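Long-range contacts in fuculose-1-phosphate aldolase (Glaciozyma antarctica, PDB 4XXF), which is a zinc-binding class II aldolase of the AraD-like group, forming an assembly of four chains: residues Ala17-Leu22 / Val48-Asn53; Val27-Ile32 / Pro243-Ile248; Val186-Asp191 / Gly232-Gly237. All blocks are in the same frame, centred on the assembly; numbering follows the deposited sequence. Where two conformers were deposited one is given.

Contact 1. Residues Ala17-Leu22 / Val48-Asn53; sequences AERAWL and VRDPEN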
ATOM      1  N   ALA A  17     -36.091   0.573 -16.133  1.00 15.68           N
ATOM      2  CA  ALA A  17     -35.399  -0.369 -15.256  1.00 14.25           C
ATOM      3  C   ALA A  17     -33.937  -0.527 -15.662  1.00 14.55           C
ATOM      4  O   ALA A  17     -33.041  -0.590 -14.810  1.00 14.36           O
ATOM      5  CB  ALA A  17     -36.093  -1.721 -15.260  1.00 16.76           C
ATOM      6  N   GLU A  18     -33.696  -0.607 -16.967  1.00 14.89           N
ATOM      7  CA  GLU A  18     -32.338  -0.704 -17.472  1.00 13.94           C
ATOM      8  C   GLU A  18     -31.532   0.539 -17.092  1.00 13.31           C
ATOM      9  O   GLU A  18     -30.383   0.417 -16.654  1.00 13.43           O
ATOM     10  CB  GLU A  18     -32.327  -0.906 -18.990  1.00 16.14           C
ATOM     11  CG  GLU A  18     -30.910  -1.094 -19.515  1.00 18.50           C
ATOM     12  CD  GLU A  18     -30.848  -1.444 -20.993  1.00 24.25           C
ATOM     13  OE1 GLU A  18     -31.902  -1.500 -21.657  1.00 26.14           O
ATOM     14  OE2 GLU A  18     -29.718  -1.667 -21.485  1.00 28.36           O
ATOM     15  N   ARG A  19     -32.113   1.724 -17.273  1.00 13.11           N
ATOM     16  CA  ARG A  19     -31.412   2.955 -16.948  1.00 13.38           C
ATOM     17  C   ARG A  19     -31.049   2.986 -15.468  1.00 13.01           C
ATOM     18  O   ARG A  19     -29.937   3.376 -15.105  1.00 13.65           O
ATOM     19  CB  ARG A  19     -32.266   4.167 -17.317  1.00 14.66           C
ATOM     20  CG  ARG A  19     -31.570   5.493 -17.053  1.00 13.98           C
ATOM     21  CD  ARG A  19     -32.468   6.657 -17.419  1.00 16.64           C
ATOM     22  NE  ARG A  19     -32.631   6.772 -18.867  1.00 17.90           N
ATOM     23  CZ  ARG A  19     -33.783   6.630 -19.511  1.00 20.25           C
ATOM     24  NH1 ARG A  19     -34.909   6.375 -18.850  1.00 22.44           N
ATOM     25  NH2 ARG A  19     -33.806   6.746 -20.828  1.00 21.95           N
ATOM     26  N   ALA A  20     -31.974   2.562 -14.606  1.00 13.30           N
ATOM     27  CA  ALA A  20     -31.693   2.558 -13.169  1.00 12.99           C
ATOM     28  C   ALA A  20     -30.544   1.610 -12.839  1.00 11.40           C
ATOM     29  O   ALA A  20     -29.672   1.937 -12.021  1.00 12.70           O
ATOM     30  CB  ALA A  20     -32.949   2.186 -12.381  1.00 15.03           C
ATOM     31  N   TRP A  21     -30.520   0.442 -13.480  1.00 12.45           N
ATOM     32  CA  TRP A  21     -29.442  -0.528 -13.275  0.61 13.27           C
ATOM     33  C   TRP A  21     -28.103   0.043 -13.718  1.00 12.89           C
ATOM     34  O   TRP A  21     -27.092  -0.046 -13.008  1.00 12.34           O
ATOM     35  CB  TRP A  21     -29.716  -1.831 -14.046  0.61 14.72           C
ATOM     36  CG  TRP A  21     -28.512  -2.746 -14.074  0.61 12.68           C
ATOM     37  CD1 TRP A  21     -27.521  -2.785 -15.023  0.61 12.85           C
ATOM     38  CD2 TRP A  21     -28.163  -3.728 -13.093  0.61 17.82           C
ATOM     39  NE1 TRP A  21     -26.587  -3.740 -14.691  0.61 18.82           N
ATOM     40  CE2 TRP A  21     -26.957  -4.333 -13.513  0.61 15.33           C
ATOM     41  CE3 TRP A  21     -28.754  -4.157 -11.902  0.61 19.78           C
ATOM     42  CZ2 TRP A  21     -26.335  -5.345 -12.784  0.61 19.63           C
ATOM     43  CZ3 TRP A  21     -28.131  -5.167 -11.176  0.61 19.73           C
ATOM     44  CH2 TRP A  21     -26.935  -5.747 -11.621  0.61 20.40           C
ATOM     45  N   LEU A  22     -28.090   0.624 -14.913  1.00 11.70           N
ATOM     46  CA  LEU A  22     -26.856   1.148 -15.491  1.00 12.75           C
ATOM     47  C   LEU A  22     -26.290   2.308 -14.683  1.00 11.21           C
ATOM     48  O   LEU A  22     -25.082   2.382 -14.499  1.00 12.44           O
ATOM     49  CB  LEU A  22     -27.084   1.573 -16.939  1.00 13.45           C
ATOM     50  CG  LEU A  22     -27.311   0.443 -17.942  1.00 13.73           C
ATOM     51  CD1 LEU A  22     -27.727   1.018 -19.281  1.00 15.98           C
ATOM     52  CD2 LEU A  22     -26.066  -0.428 -18.095  1.00 15.89           C
ATOM     53  N   VAL A  48     -21.431   5.870 -19.565  1.00 12.97           N
ATOM     54  CA  VAL A  48     -22.255   4.803 -20.119  0.87 12.72           C
ATOM     55  C   VAL A  48     -23.329   5.415 -21.019  1.00 13.63           C
ATOM     56  O   VAL A  48     -23.946   6.434 -20.701  1.00 14.10           O
ATOM     57  CB  VAL A  48     -22.890   3.907 -19.006  0.87 14.05           C
ATOM     58  CG1 VAL A  48     -23.864   4.693 -18.139  0.87 17.58           C
ATOM     59  CG2 VAL A  48     -23.575   2.694 -19.620  0.87 17.85           C
ATOM     60  N   ARG A  49     -23.523   4.785 -22.167  1.00 14.24           N
ATOM     61  CA  ARG A  49     -24.537   5.223 -23.111  1.00 15.31           C
ATOM     62  C   ARG A  49     -25.923   5.018 -22.523  1.00 16.20           C
ATOM     63  O   ARG A  49     -26.215   3.959 -21.959  1.00 16.05           O
ATOM     64  CB  ARG A  49     -24.393   4.437 -24.404  1.00 15.99           C
ATOM     65  CG  ARG A  49     -25.088   5.037 -25.595  1.00 17.24           C
ATOM     66  CD  ARG A  49     -25.028   4.069 -26.736  1.00 19.77           C
ATOM     67  NE  ARG A  49     -23.676   3.748 -27.214  1.00 20.06           N
ATOM     68  CZ  ARG A  49     -23.008   4.462 -28.125  1.00 20.79           C
ATOM     69  NH1 ARG A  49     -23.520   5.588 -28.600  1.00 19.14           N
ATOM     70  NH2 ARG A  49     -21.823   4.064 -28.557  1.00 21.60           N
ATOM     71  N   ASP A  50     -26.786   6.023 -22.643  1.00 16.47           N
ATOM     72  CA  ASP A  50     -28.169   5.863 -22.200  1.00 17.16           C
ATOM     73  C   ASP A  50     -28.869   4.792 -23.024  1.00 18.02           C
ATOM     74  O   ASP A  50     -28.660   4.712 -24.233  1.00 18.68           O
ATOM     75  CB  ASP A  50     -28.935   7.185 -22.304  1.00 18.01           C
ATOM     76  CG  ASP A  50     -30.311   7.100 -21.690  1.00 18.78           C
ATOM     77  OD1 ASP A  50     -31.285   6.884 -22.440  1.00 19.97           O
ATOM     78  OD2 ASP A  50     -30.405   7.230 -20.448  1.00 18.32           O
ATOM     79  N   PRO A  51     -29.707   3.963 -22.378  1.00 18.28           N
ATOM     80  CA  PRO A  51     -30.325   2.856 -23.121  1.00 20.86           C
ATOM     81  C   PRO A  51     -31.479   3.265 -24.019  1.00 22.03           C
ATOM     82  O   PRO A  51     -31.940   2.439 -24.813  1.00 26.86           O
ATOM     83  CB  PRO A  51     -30.822   1.925 -22.009  1.00 21.94           C
ATOM     84  CG  PRO A  51     -30.989   2.813 -20.814  1.00 20.70           C
ATOM     85  CD  PRO A  51     -29.896   3.829 -20.921  1.00 17.72           C
ATOM     86  N   GLU A  52     -31.954   4.498 -23.905  1.00 21.10           N
ATOM     87  CA  GLU A  52     -33.067   4.937 -24.742  1.00 27.25           C
ATOM     88  C   GLU A  52     -32.585   5.782 -25.916  1.00 23.26           C
ATOM     89  O   GLU A  52     -33.045   5.607 -27.044  1.00 31.42           O
ATOM     90  CB  GLU A  52     -34.084   5.714 -23.910  1.00 23.88           C
ATOM     91  CG  GLU A  52     -35.321   6.128 -24.672  1.00 28.43           C
ATOM     92  CD  GLU A  52     -36.427   6.601 -23.758  1.00 34.54           C
ATOM     93  OE1 GLU A  52     -36.121   7.044 -22.631  1.00 31.46           O
ATOM     94  OE2 GLU A  52     -37.607   6.525 -24.171  1.00 38.39           O
ATOM     95  N   ASN A  53     -31.658   6.695 -25.645  1.00 22.31           N
ATOM     96  CA  ASN A  53     -31.095   7.557 -26.677  1.00 24.04           C
ATOM     97  C   ASN A  53     -29.598   7.315 -26.779  1.00 22.11           C
ATOM     98  O   ASN A  53     -28.855   7.639 -25.863  1.00 20.35           O
ATOM     99  CB  ASN A  53     -31.387   9.031 -26.369  1.00 28.09           C
ATOM    100  CG  ASN A  53     -31.022   9.963 -27.518  1.00 26.82           C
ATOM    101  OD1 ASN A  53     -30.051   9.740 -28.244  1.00 28.63           O
ATOM    102  ND2 ASN A  53     -31.808  11.021 -27.684  1.00 31.35           N
TER
HETATM  103  O   HOH W   1     -37.488   6.412 -20.501  1.00 34.03           O
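R19 leaves the helix 15-36 to meet D50, P51 and E52, which follow directly on the end of strand 45-49, and its side chain is apolar at the base and ionic at the tip. R19 CB packs on P51 CG at 4.0 Å. CG lies anti to the backbone N (chi1 -178°) and the chain runs on extended to CD, which passes D50 OD2; a bend at chi3 then lays the guanidinium side-on to the D50 carboxylate. R19 NE gives an almost straight bond (176°) to D50 OD2 at 2.8 Å, and R19 NH2 reaches D50 OD1 at 3.0 Å. Both oxygens use their syn lone pairs, and the two planes are only 12° apart, the flat two-pronged pairing that arginine and aspartate make so well. R19 NH2 also bonds E52 OE1 at 2.9 Å, met on the anti side, while water 1 joins R19 NH1 to the same oxygen.

D50 opens an Asx turn: its OD1 accepts from E52 N, above the carboxylate plane, and uses its anti lone pair for N53 N, which extends the turn to an Asx motif. Three donors thus hold this oxygen, and W58 NE1 binds OD2, so the carboxylate is fixed in rotation and probably favoured in its charged form.

P51, rigid and apolar, packs against the aliphatic base of R19, beside E18 and L22. P51 CB lies 3.5 Å from E18 CD, the two side chains running alongside in opposite senses. L22 CD1 meets P51 CD at 3.9 Å, tip to tip.

Contact 2. Residues Val27-Ile32 / Pro243-Ile248; sequences VAAIRI and PYFQVI
I32 has CG1 anti to its carbonyl carbon (chi1 -74°), and the nearly extended chain beyond it carries CD1 onto F245, whose own CG is likewise anti to the carbonyl carbon. The result is a CH-pi contact: I32 CD1 stands 3.7 Å from the centroid of the F245 ring and only 5° off its normal. This is the core of a perpendicular helix-helix crossing, in which segments 27-32 and 243-248, on helices 15-36 and 234-256, cross at 90° with axes 9.6 Å apart.

Small residues suit the inner face of 27-32. The methyl of A28 sits at the edge of the F245 ring, CB to CD1 3.7 Å, and A29 CB approaches F245 CZ at 4.1 Å. I32 CD1 also touches Y244 O, so one methyl meets both the ring face and the backbone. R25 adds a cation-pi contact to F245.

At the other end of the crossing I248 supplies branched bulk. I248 CG2 meets I32 CG1 at 3.8 Å and A28 CB at 4.0 Å. R31 contributes its aliphatic base, while its guanidinium turns away to E255, Q252 and the carbonyl of M69, so the charge has partners beyond the apolar core. The Y244 ring leads away from the crossing, and its hydroxyl bonds T41 N of the second subunit. The closest touch of R31 on I248 is CB to CG1, 3.7 Å.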
ATOM      1  N   VAL A  27     -21.988   4.078 -11.016  1.00 11.00           N
ATOM      2  CA  VAL A  27     -21.550   4.554  -9.715  1.00 10.51           C
ATOM      3  C   VAL A  27     -20.683   3.500  -9.012  1.00 10.82           C
ATOM      4  O   VAL A  27     -19.628   3.829  -8.452  1.00 11.04           O
ATOM      5  CB  VAL A  27     -22.757   4.942  -8.841  1.00 11.05           C
ATOM      6  CG1 VAL A  27     -22.304   5.227  -7.428  1.00 13.22           C
ATOM      7  CG2 VAL A  27     -23.448   6.157  -9.421  1.00 13.44           C
ATOM      8  N   ALA A  28     -21.098   2.236  -9.058  1.00 10.89           N
ATOM      9  CA  ALA A  28     -20.293   1.167  -8.472  1.00 10.11           C
ATOM     10  C   ALA A  28     -18.910   1.132  -9.118  1.00 10.40           C
ATOM     11  O   ALA A  28     -17.902   0.951  -8.440  1.00 10.46           O
ATOM     12  CB  ALA A  28     -20.993  -0.173  -8.622  1.00 10.92           C
ATOM     13  N   ALA A  29     -18.855   1.315 -10.432  1.00 10.72           N
ATOM     14  CA  ALA A  29     -17.578   1.308 -11.147  1.00 10.83           C
ATOM     15  C   ALA A  29     -16.677   2.458 -10.691  1.00  9.92           C
ATOM     16  O   ALA A  29     -15.479   2.270 -10.442  1.00 10.81           O
ATOM     17  CB  ALA A  29     -17.807   1.378 -12.646  1.00 10.93           C
ATOM     18  N   ILE A  30     -17.257   3.643 -10.567  1.00  9.66           N
ATOM     19  CA  ILE A  30     -16.528   4.813 -10.102  1.00 10.38           C
ATOM     20  C   ILE A  30     -16.023   4.583  -8.671  1.00  9.68           C
ATOM     21  O   ILE A  30     -14.867   4.896  -8.337  1.00 10.05           O
ATOM     22  CB  ILE A  30     -17.421   6.042 -10.191  1.00 10.12           C
ATOM     23  CG1 ILE A  30     -17.705   6.365 -11.666  1.00 11.04           C
ATOM     24  CG2 ILE A  30     -16.772   7.210  -9.478  1.00 11.43           C
ATOM     25  CD1 ILE A  30     -18.925   7.272 -11.892  1.00 14.07           C
ATOM     26  N   ARG A  31     -16.874   3.996  -7.830  1.00 10.39           N
ATOM     27  CA  ARG A  31     -16.473   3.654  -6.461  1.00  9.48           C
ATOM     28  C   ARG A  31     -15.342   2.611  -6.430  1.00 10.16           C
ATOM     29  O   ARG A  31     -14.448   2.671  -5.560  1.00 10.16           O
ATOM     30  CB  ARG A  31     -17.680   3.150  -5.661  1.00  9.80           C
ATOM     31  CG  ARG A  31     -18.664   4.265  -5.298  1.00 11.11           C
ATOM     32  CD  ARG A  31     -18.260   4.957  -3.992  1.00 12.30           C
ATOM     33  NE  ARG A  31     -19.265   5.930  -3.578  1.00 11.00           N
ATOM     34  CZ  ARG A  31     -19.627   6.154  -2.323  1.00 10.75           C
ATOM     35  NH1 ARG A  31     -19.097   5.453  -1.335  1.00 12.61           N
ATOM     36  NH2 ARG A  31     -20.560   7.052  -2.062  1.00 12.51           N
ATOM     37  N   ILE A  32     -15.358   1.662  -7.361  1.00  9.75           N
ATOM     38  CA  ILE A  32     -14.264   0.702  -7.469  1.00 10.00           C
ATOM     39  C   ILE A  32     -12.966   1.427  -7.815  1.00 10.01           C
ATOM     40  O   ILE A  32     -11.912   1.155  -7.226  1.00 10.15           O
ATOM     41  CB  ILE A  32     -14.561  -0.394  -8.532  1.00 10.15           C
ATOM     42  CG1 ILE A  32     -15.607  -1.377  -8.010  1.00 10.67           C
ATOM     43  CG2 ILE A  32     -13.272  -1.109  -8.962  1.00 11.37           C
ATOM     44  CD1 ILE A  32     -16.312  -2.165  -9.105  1.00 11.80           C
ATOM     45  N   PRO A 243     -16.218 -10.038  -9.153  1.00 11.30           N
ATOM     46  CA  PRO A 243     -15.918  -9.948  -7.714  1.00 11.70           C
ATOM     47  C   PRO A 243     -15.708  -8.506  -7.233  1.00 13.03           C
ATOM     48  O   PRO A 243     -16.024  -8.202  -6.081  1.00 11.92           O
ATOM     49  CB  PRO A 243     -14.634 -10.780  -7.556  1.00 13.00           C
ATOM     50  CG  PRO A 243     -14.095 -10.968  -8.929  1.00 17.38           C
ATOM     51  CD  PRO A 243     -15.247 -10.882  -9.876  1.00 12.48           C
ATOM     52  N   TYR A 244     -15.231  -7.618  -8.100  1.00 11.29           N
ATOM     53  CA  TYR A 244     -15.009  -6.232  -7.687  1.00 11.02           C
ATOM     54  C   TYR A 244     -16.344  -5.541  -7.422  1.00 10.31           C
ATOM     55  O   TYR A 244     -16.469  -4.751  -6.477  1.00 11.07           O
ATOM     56  CB  TYR A 244     -14.193  -5.466  -8.743  1.00 11.08           C
ATOM     57  CG  TYR A 244     -12.830  -6.073  -8.979  1.00 10.62           C
ATOM     58  CD1 TYR A 244     -11.734  -5.721  -8.193  1.00 11.45           C
ATOM     59  CD2 TYR A 244     -12.640  -7.019  -9.981  1.00 11.51           C
ATOM     60  CE1 TYR A 244     -10.481  -6.309  -8.403  1.00 12.82           C
ATOM     61  CE2 TYR A 244     -11.418  -7.597 -10.194  1.00 12.03           C
ATOM     62  CZ  TYR A 244     -10.340  -7.251  -9.414  1.00 12.29           C
ATOM     63  OH  TYR A 244      -9.125  -7.840  -9.648  1.00 13.67           O
ATOM     64  N   PHE A 245     -17.350  -5.827  -8.246  1.00 10.17           N
ATOM     65  CA  PHE A 245     -18.679  -5.281  -8.003  1.00 10.55           C
ATOM     66  C   PHE A 245     -19.339  -5.891  -6.777  1.00 11.69           C
ATOM     67  O   PHE A 245     -20.013  -5.187  -6.027  1.00 11.53           O
ATOM     68  CB  PHE A 245     -19.565  -5.467  -9.247  1.00 10.79           C
ATOM     69  CG  PHE A 245     -19.226  -4.513 -10.368  1.00 10.90           C
ATOM     70  CD1 PHE A 245     -19.787  -3.243 -10.387  1.00 11.70           C
ATOM     71  CD2 PHE A 245     -18.313  -4.856 -11.365  1.00 12.78           C
ATOM     72  CE1 PHE A 245     -19.482  -2.338 -11.405  1.00 11.87           C
ATOM     73  CE2 PHE A 245     -18.000  -3.951 -12.389  1.00 13.04           C
ATOM     74  CZ  PHE A 245     -18.582  -2.682 -12.395  1.00 11.68           C
ATOM     75  N   GLN A 246     -19.140  -7.185  -6.548  1.00 10.62           N
ATOM     76  CA  GLN A 246     -19.668  -7.796  -5.333  1.00 10.93           C
ATOM     77  C   GLN A 246     -19.118  -7.098  -4.098  1.00 10.38           C
ATOM     78  O   GLN A 246     -19.863  -6.748  -3.185  1.00 12.40           O
ATOM     79  CB  GLN A 246     -19.315  -9.276  -5.258  1.00 11.29           C
ATOM     80  CG  GLN A 246     -19.917 -10.165  -6.329  1.00 12.56           C
ATOM     81  CD  GLN A 246     -19.098 -11.431  -6.501  1.00 13.32           C
ATOM     82  OE1 GLN A 246     -18.450 -11.896  -5.563  1.00 15.05           O
ATOM     83  NE2 GLN A 246     -19.119 -12.000  -7.699  1.00 14.98           N
ATOM     84  N   VAL A 247     -17.807  -6.884  -4.084  1.00 10.83           N
ATOM     85  CA  VAL A 247     -17.159  -6.314  -2.911  1.00 10.82           C
ATOM     86  C   VAL A 247     -17.553  -4.856  -2.706  1.00 10.46           C
ATOM     87  O   VAL A 247     -17.861  -4.456  -1.580  1.00 11.85           O
ATOM     88  CB  VAL A 247     -15.616  -6.451  -3.000  1.00 11.15           C
ATOM     89  CG1 VAL A 247     -14.925  -5.646  -1.882  1.00 12.42           C
ATOM     90  CG2 VAL A 247     -15.223  -7.925  -2.890  1.00 12.02           C
ATOM     91  N   ILE A 248     -17.569  -4.054  -3.764  1.00 10.34           N
ATOM     92  CA  ILE A 248     -17.849  -2.642  -3.541  1.00 11.61           C
ATOM     93  C   ILE A 248     -19.301  -2.435  -3.069  1.00 10.92           C
ATOM     94  O   ILE A 248     -19.580  -1.518  -2.283  1.00 11.53           O
ATOM     95  CB  ILE A 248     -17.545  -1.784  -4.804  1.00 10.21           C
ATOM     96  CG1 ILE A 248     -17.316  -0.314  -4.417  1.00 11.67           C
ATOM     97  CG2 ILE A 248     -18.635  -1.915  -5.852  1.00 11.37           C
ATOM     98  CD1 ILE A 248     -16.068  -0.067  -3.557  1.00 13.81           C
TER

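Contact 3. Residues Val186-Asp191 / Gly232-Gly237; sequences VGTTID and GHEQAG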
ATOM      1  N   VAL A 186     -12.519   0.306 -23.088  1.00 11.22           N
ATOM      2  CA  VAL A 186     -13.899   0.356 -23.559  1.00 12.04           C
ATOM      3  C   VAL A 186     -14.547  -1.003 -23.377  1.00 12.66           C
ATOM      4  O   VAL A 186     -13.856  -2.018 -23.263  1.00 13.50           O
ATOM      5  CB  VAL A 186     -13.987   0.781 -25.050  1.00 12.35           C
ATOM      6  CG1 VAL A 186     -13.253   2.095 -25.276  1.00 13.99           C
ATOM      7  CG2 VAL A 186     -13.432  -0.321 -25.956  1.00 12.79           C
ATOM      8  N   GLY A 187     -15.870  -1.022 -23.322  1.00 12.30           N
ATOM      9  CA  GLY A 187     -16.589  -2.273 -23.185  1.00 12.36           C
ATOM     10  C   GLY A 187     -17.984  -2.242 -23.761  1.00 12.75           C
ATOM     11  O   GLY A 187     -18.601  -1.184 -23.898  1.00 12.84           O
ATOM     12  N   THR A 188     -18.491  -3.427 -24.075  1.00 13.42           N
ATOM     13  CA  THR A 188     -19.895  -3.569 -24.432  1.00 12.84           C
ATOM     14  C   THR A 188     -20.765  -3.478 -23.185  1.00 13.85           C
ATOM     15  O   THR A 188     -21.980  -3.321 -23.294  1.00 15.15           O
ATOM     16  CB  THR A 188     -20.177  -4.894 -25.160  1.00 14.82           C
ATOM     17  OG1 THR A 188     -19.873  -5.999 -24.298  1.00 16.25           O
ATOM     18  CG2 THR A 188     -19.356  -4.985 -26.448  1.00 14.54           C
ATOM     19  N   THR A 189     -20.134  -3.587 -22.017  1.00 13.35           N
ATOM     20  CA  THR A 189     -20.788  -3.351 -20.732  1.00 13.13           C
ATOM     21  C   THR A 189     -19.871  -2.516 -19.873  1.00 11.11           C
ATOM     22  O   THR A 189     -18.665  -2.474 -20.109  1.00 12.44           O
ATOM     23  CB  THR A 189     -21.128  -4.646 -19.957  1.00 12.51           C
ATOM     24  OG1 THR A 189     -19.923  -5.392 -19.715  1.00 13.60           O
ATOM     25  CG2 THR A 189     -22.138  -5.495 -20.716  1.00 15.72           C
ATOM     26  N   ILE A 190     -20.442  -1.835 -18.885  1.00 12.20           N
ATOM     27  CA  ILE A 190     -19.646  -1.167 -17.862  1.00 11.96           C
ATOM     28  C   ILE A 190     -18.695  -2.171 -17.217  1.00 10.97           C
ATOM     29  O   ILE A 190     -17.514  -1.894 -17.023  1.00 12.15           O
ATOM     30  CB  ILE A 190     -20.544  -0.557 -16.781  1.00 13.32           C
ATOM     31  CG1 ILE A 190     -21.416   0.553 -17.361  1.00 15.74           C
ATOM     32  CG2 ILE A 190     -19.723  -0.056 -15.595  1.00 14.78           C
ATOM     33  CD1 ILE A 190     -22.642   0.835 -16.512  1.00 16.41           C
ATOM     34  N   ASP A 191     -19.221  -3.357 -16.930  1.00 11.75           N
ATOM     35  CA  ASP A 191     -18.447  -4.370 -16.221  1.00 11.05           C
ATOM     36  C   ASP A 191     -17.188  -4.763 -16.982  1.00 11.82           C
ATOM     37  O   ASP A 191     -16.102  -4.804 -16.412  1.00 12.18           O
ATOM     38  CB  ASP A 191     -19.307  -5.608 -15.988  1.00 13.37           C
ATOM     39  CG  ASP A 191     -20.577  -5.308 -15.211  1.00 15.81           C
ATOM     40  OD1 ASP A 191     -20.815  -5.975 -14.183  1.00 16.13           O
ATOM     41  OD2 ASP A 191     -21.343  -4.406 -15.619  1.00 16.25           O
ATOM     42  N   GLY A 232     -10.158 -12.918 -23.123  1.00 15.78           N
ATOM     43  CA  GLY A 232     -10.157 -11.650 -23.825  1.00 14.84           C
ATOM     44  C   GLY A 232     -11.468 -11.186 -24.415  1.00 14.36           C
ATOM     45  O   GLY A 232     -11.544 -10.060 -24.900  1.00 16.47           O
ATOM     46  N   HIS A 233     -12.500 -12.020 -24.381  1.00 15.01           N
ATOM     47  CA  HIS A 233     -13.777 -11.664 -24.993  0.53 16.10           C
ATOM     48  C   HIS A 233     -14.690 -10.996 -23.970  1.00 16.74           C
ATOM     49  O   HIS A 233     -14.418 -11.008 -22.771  1.00 16.45           O
ATOM     50  CB  HIS A 233     -14.451 -12.893 -25.635  0.53 19.69           C
ATOM     51  CG  HIS A 233     -14.720 -14.024 -24.687  0.53 20.65           C
ATOM     52  ND1 HIS A 233     -15.794 -14.035 -23.822  0.53 20.85           N
ATOM     53  CD2 HIS A 233     -14.078 -15.202 -24.502  0.53 26.11           C
ATOM     54  CE1 HIS A 233     -15.788 -15.159 -23.129  0.53 22.08           C
ATOM     55  NE2 HIS A 233     -14.757 -15.885 -23.523  0.53 23.34           N
ATOM     56  N   GLU A 234     -15.775 -10.403 -24.454  1.00 17.52           N
ATOM     57  CA  GLU A 234     -16.585  -9.521 -23.621  1.00 16.44           C
ATOM     58  C   GLU A 234     -17.324 -10.225 -22.492  1.00 15.72           C
ATOM     59  O   GLU A 234     -17.433  -9.672 -21.404  1.00 15.31           O
ATOM     60  CB  GLU A 234     -17.558  -8.737 -24.504  1.00 17.24           C
ATOM     61  CG  GLU A 234     -16.856  -7.649 -25.328  1.00 17.77           C
ATOM     62  CD  GLU A 234     -16.251  -6.578 -24.436  1.00 18.73           C
ATOM     63  OE1 GLU A 234     -17.034  -5.835 -23.811  1.00 16.89           O
ATOM     64  OE2 GLU A 234     -15.002  -6.487 -24.345  1.00 17.49           O
ATOM     65  N   GLN A 235     -17.802 -11.447 -22.721  1.00 16.54           N
ATOM     66  CA  GLN A 235     -18.413 -12.208 -21.631  1.00 18.51           C
ATOM     67  C   GLN A 235     -17.391 -12.547 -20.547  1.00 15.84           C
ATOM     68  O   GLN A 235     -17.701 -12.500 -19.356  1.00 16.26           O
ATOM     69  CB  GLN A 235     -19.065 -13.488 -22.150  1.00 21.18           C
ATOM     70  CG  GLN A 235     -20.382 -13.258 -22.856  1.00 25.46           C
ATOM     71  CD  GLN A 235     -20.977 -14.546 -23.372  1.00 37.38           C
ATOM     72  OE1 GLN A 235     -20.851 -14.871 -24.553  1.00 40.45           O
ATOM     73  NE2 GLN A 235     -21.622 -15.298 -22.487  1.00 40.48           N
ATOM     74  N   ALA A 236     -16.173 -12.898 -20.951  1.00 15.53           N
ATOM     75  CA  ALA A 236     -15.113 -13.136 -19.972  1.00 14.90           C
ATOM     76  C   ALA A 236     -14.795 -11.876 -19.177  1.00 15.41           C
ATOM     77  O   ALA A 236     -14.545 -11.943 -17.975  1.00 14.52           O
ATOM     78  CB  ALA A 236     -13.853 -13.656 -20.652  1.00 16.61           C
ATOM     79  N   GLY A 237     -14.819 -10.726 -19.845  1.00 13.65           N
ATOM     80  CA  GLY A 237     -14.613  -9.463 -19.158  1.00 14.20           C
ATOM     81  C   GLY A 237     -15.668  -9.203 -18.108  1.00 13.73           C
ATOM     82  O   GLY A 237     -15.359  -8.812 -16.982  1.00 14.09           O
TER
HETATM   83  O   HOH W   2     -14.091  -3.971 -25.191  1.00 16.97           O
HETATM   84  O   HOH W   3     -19.554  -7.542 -21.445  1.00 17.70           O
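E234 OE1 accepts two hydrogen bonds from T188, one from the backbone and one from the side chain. T188 N lies 2.8 Å from E234 OE1, nearly straight at 169° and coming from above the carboxylate plane; T188 OG1 donates at 2.9 Å to the anti lone pair of the same oxygen. With OG1 set between the backbone N and the carbonyl carbon (chi1 62°), one threonine can offer both donors to a single acceptor. S192 OG adds a bond to OE1, and W196 NE1 binds OE2, so the carboxylate is held at both oxygens and probably stays charged. Glutamate suits the place because its chain, bent at chi2, is long enough to bring OE1 to both donors of T188.

Two waters widen the link. Water 2 donates to V186 O and E234 OE2, and water 3 to T188 OG1 and E234 O while also meeting T189 OG1.

Apolar contact is slight, E234 CG lying 3.8 Å from T188 CG2. E234 OE1 also comes within 3.6 Å of G187 CA; glycine suits this place because a CB would run into T189 O. The arrangement joins the exit of strand 182-187 and the T189-capped start of helix 190-213 to the start of helix 234-256, within the AraD-like fold.

Helix 15-36 serves contact 1 near its start and contact 2 further on, their centres 18 Å apart; helix 234-256 serves contact 3 at its start and contact 2 further along, centres 15 Å apart. Contacts 1 and 3 both reach the central mixed sheet, through strands 45-49 and 182-187, with centres 17 Å apart. I190 joins the three: its CD1 packs on the L22 carbonyl and near V48, its CG2 on A29, while F245 also touches D191. Along the chain, the segments of contacts 1 and 2 alternate, and contact 3 opens after contact 1 closes, wholly between the segments of contact 2. The terminal helices are thus tied to each other and to the sheet of the AraD-like fold.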